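Local coordinates for protein Rho guanine nucleotide exchange factor 12 (Homo sapiens, PDB 1TXD) that acts as a guanine nucleotide exchange factor for the GTPase RhoA, here represented by its DH/PH domains, at residues Gly58-Ser63 with Lys67-Leu72. The protein carries 1 engineered substitution. Residues are numbered along the deposited sequence; the frame is centred on the assembly and turned at random.
Sequences GILSPS and KIFSNL
I68 and L60 meet end to end through their methyl groups: CD1 of I68 stands 4.0 Å from CD1 of L60, and the two side chains cross at about a right angle. Followed outward, I68 branches at CB into two arms with different partners. CG2 rises 3.7 Å above the plane of the F69 ring, over its centre, a CH-pi-like placement within one segment. The other arm leaves through CG1, which lies beside the backbone N; with chi2 at 178° it runs extended, and this carries CD1 across to L60. CD1 of L60 also approaches the F69 ring obliquely, 4.4 Å from CE2 of F69. Beyond the two segments, F145 of helix 143-154 touches both L60 and I68, while Y51 meets the F69 ring edge-to-face, so these apolar groups belong to a larger interior.

The backbone link is one helical turn: K67 N donates to S63 O at 2.8 Å, with an N-H...O angle of 147°. K67 CB also lies 3.3 Å from S63 O; a bend at chi2 (-78°) then turns the lysine chain off from residues 58-63, and it makes a cation-pi contact with F130.

Both helix ends have recognisable features. At the start, the S61 side chain caps a backbone N early in the following helix, and E64 OE1 accepts from S61 N, consistent with a capping box. At the finish, L72 N bonds to F69 O at 2.8 Å, closing a type II' turn. The result is a short helix, 62-69, capped at its N-terminus by S61 and linked by that turn to helix 72-90, within the helical bundle of the DH domain.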
ATOM      1  N   GLY A  58      16.944  20.220  -9.304  1.00 34.39           N
ATOM      2  CA  GLY A  58      15.976  20.441 -10.375  1.00 33.63           C
ATOM      3  C   GLY A  58      15.906  19.342 -11.408  1.00 31.62           C
ATOM      4  O   GLY A  58      15.432  19.595 -12.501  1.00 30.39           O
ATOM      5  N   ILE A  59      16.351  18.139 -11.033  1.00 31.64           N
ATOM      6  CA  ILE A  59      16.397  16.958 -11.889  1.00 31.63           C
ATOM      7  C   ILE A  59      15.004  16.416 -12.214  1.00 29.72           C
ATOM      8  O   ILE A  59      14.808  15.879 -13.309  1.00 27.19           O
ATOM      9  CB  ILE A  59      17.146  15.749 -11.139  1.00 33.33           C
ATOM     10  CG1 ILE A  59      18.579  16.037 -10.790  1.00 34.77           C
ATOM     11  CG2 ILE A  59      17.007  14.441 -11.908  1.00 34.29           C
ATOM     12  CD1 ILE A  59      19.320  16.801 -11.830  1.00 37.93           C
ATOM     13  N   LEU A  60      14.112  16.438 -11.212  1.00 28.08           N
ATOM     14  CA  LEU A  60      12.740  16.005 -11.366  1.00 26.90           C
ATOM     15  C   LEU A  60      11.767  17.145 -11.625  1.00 25.01           C
ATOM     16  O   LEU A  60      11.964  18.281 -11.238  1.00 26.90           O
ATOM     17  CB  LEU A  60      12.257  15.209 -10.160  1.00 27.71           C
ATOM     18  CG  LEU A  60      13.153  13.995  -9.780  1.00 25.00           C
ATOM     19  CD1 LEU A  60      12.714  13.493  -8.470  1.00 23.91           C
ATOM     20  CD2 LEU A  60      13.140  12.949 -10.835  1.00 22.55           C
ATOM     21  N   SER A  61      10.722  16.809 -12.342  1.00 24.19           N
ATOM     22  CA  SER A  61       9.604  17.729 -12.620  1.00 23.09           C
ATOM     23  C   SER A  61       8.697  17.826 -11.402  1.00 21.51           C
ATOM     24  O   SER A  61       8.775  16.953 -10.526  1.00 23.90           O
ATOM     25  CB  SER A  61       8.837  17.209 -13.808  1.00 21.36           C
ATOM     26  OG  SER A  61       8.068  16.093 -13.450  1.00 20.11           O
ATOM     27  N   PRO A  62       7.781  18.801 -11.374  1.00 20.44           N
ATOM     28  CA  PRO A  62       6.806  18.886 -10.291  1.00 21.46           C
ATOM     29  C   PRO A  62       6.047  17.566 -10.145  1.00 19.76           C
ATOM     30  O   PRO A  62       5.917  17.095  -9.042  1.00 22.75           O
ATOM     31  CB  PRO A  62       5.895  20.063 -10.707  1.00 21.30           C
ATOM     32  CG  PRO A  62       6.825  20.979 -11.447  1.00 24.94           C
ATOM     33  CD  PRO A  62       7.659  19.961 -12.277  1.00 25.41           C
ATOM     34  N   SER A  63       5.698  16.902 -11.239  1.00 19.76           N
ATOM     35  CA  SER A  63       4.886  15.683 -11.138  1.00 18.69           C
ATOM     36  C   SER A  63       5.669  14.429 -10.682  1.00 19.41           C
ATOM     37  O   SER A  63       5.151  13.550  -9.995  1.00 20.95           O
ATOM     38  CB  SER A  63       4.255  15.449 -12.478  1.00 20.24           C
ATOM     39  OG  SER A  63       3.563  14.240 -12.399  1.00 25.00           O
ATOM     40  N   LYS A  67       5.078  12.230  -7.510  1.00 20.92           N
ATOM     41  CA  LYS A  67       4.870  10.795  -7.623  1.00 22.33           C
ATOM     42  C   LYS A  67       5.930  10.054  -6.748  1.00 21.86           C
ATOM     43  O   LYS A  67       5.637   8.997  -6.258  1.00 15.11           O
ATOM     44  CB  LYS A  67       4.984  10.342  -9.065  1.00 24.55           C
ATOM     45  CG  LYS A  67       3.683  10.419  -9.851  1.00 28.12           C
ATOM     46  CD  LYS A  67       2.757   9.198  -9.483  1.00 28.65           C
ATOM     47  CE  LYS A  67       1.464   9.313 -10.168  1.00 28.46           C
ATOM     48  NZ  LYS A  67       0.345   8.379  -9.663  1.00 27.49           N
ATOM     49  N   ILE A  68       7.118  10.643  -6.490  1.00 19.79           N
ATOM     50  CA  ILE A  68       8.148   9.868  -5.723  1.00 21.09           C
ATOM     51  C   ILE A  68       7.996  10.055  -4.175  1.00 21.17           C
ATOM     52  O   ILE A  68       7.884   9.064  -3.450  1.00 22.04           O
ATOM     53  CB  ILE A  68       9.548  10.171  -6.218  1.00 21.23           C
ATOM     54  CG1 ILE A  68       9.687   9.613  -7.669  1.00 19.85           C
ATOM     55  CG2 ILE A  68      10.578   9.541  -5.298  1.00 21.24           C
ATOM     56  CD1 ILE A  68      10.988   9.891  -8.264  1.00 21.70           C
ATOM     57  N   PHE A  69       7.820  11.303  -3.768  1.00 18.17           N
ATOM     58  CA  PHE A  69       7.834  11.756  -2.372  1.00 20.45           C
ATOM     59  C   PHE A  69       6.523  12.200  -1.766  1.00 20.20           C
ATOM     60  O   PHE A  69       6.429  12.363  -0.539  1.00 21.16           O
ATOM     61  CB  PHE A  69       8.802  12.975  -2.273  1.00 17.31           C
ATOM     62  CG  PHE A  69      10.212  12.642  -2.623  1.00 22.56           C
ATOM     63  CD1 PHE A  69      10.966  11.778  -1.791  1.00 20.98           C
ATOM     64  CD2 PHE A  69      10.819  13.203  -3.771  1.00 20.84           C
ATOM     65  CE1 PHE A  69      12.299  11.428  -2.141  1.00 23.60           C
ATOM     66  CE2 PHE A  69      12.142  12.867  -4.145  1.00 20.05           C
ATOM     67  CZ  PHE A  69      12.907  12.012  -3.311  1.00 19.14           C
ATOM     68  N   SER A  70       5.537  12.496  -2.617  1.00 20.20           N
ATOM     69  CA  SER A  70       4.178  12.864  -2.203  1.00 15.82           C
ATOM     70  C   SER A  70       4.197  13.765  -1.010  1.00 15.15           C
ATOM     71  O   SER A  70       4.762  14.936  -1.027  1.00 14.22           O
ATOM     72  CB  SER A  70       3.314  11.592  -2.052  1.00 13.80           C
ATOM     73  OG  SER A  70       3.778  10.718  -0.974  1.00 21.37           O
ATOM     74  N   ASN A  71       3.597  13.275   0.057  1.00 19.38           N
ATOM     75  CA  ASN A  71       3.385  14.067   1.277  1.00 19.23           C
ATOM     76  C   ASN A  71       4.399  13.737   2.349  1.00 19.72           C
ATOM     77  O   ASN A  71       4.086  13.844   3.493  1.00 19.07           O
ATOM     78  CB  ASN A  71       1.977  13.899   1.816  1.00 20.77           C
ATOM     79  CG  ASN A  71       1.749  12.540   2.391  1.00 19.34           C
ATOM     80  OD1 ASN A  71       2.439  11.611   2.028  1.00 18.17           O
ATOM     81  ND2 ASN A  71       0.881  12.440   3.393  1.00 19.83           N
ATOM     82  N   LEU A  72       5.628  13.396   1.949  1.00 19.68           N
ATOM     83  CA  LEU A  72       6.768  13.327   2.861  1.00 21.05           C
ATOM     84  C   LEU A  72       6.861  14.535   3.853  1.00 20.01           C
ATOM     85  O   LEU A  72       7.063  14.349   5.052  1.00 15.55           O
ATOM     86  CB  LEU A  72       8.142  13.284   2.115  1.00 20.11           C
ATOM     87  CG  LEU A  72       9.329  13.149   3.079  1.00 21.63           C
ATOM     88  CD1 LEU A  72       9.214  11.860   3.952  1.00 22.14           C
ATOM     89  CD2 LEU A  72      10.632  13.078   2.262  1.00 26.25           C
TER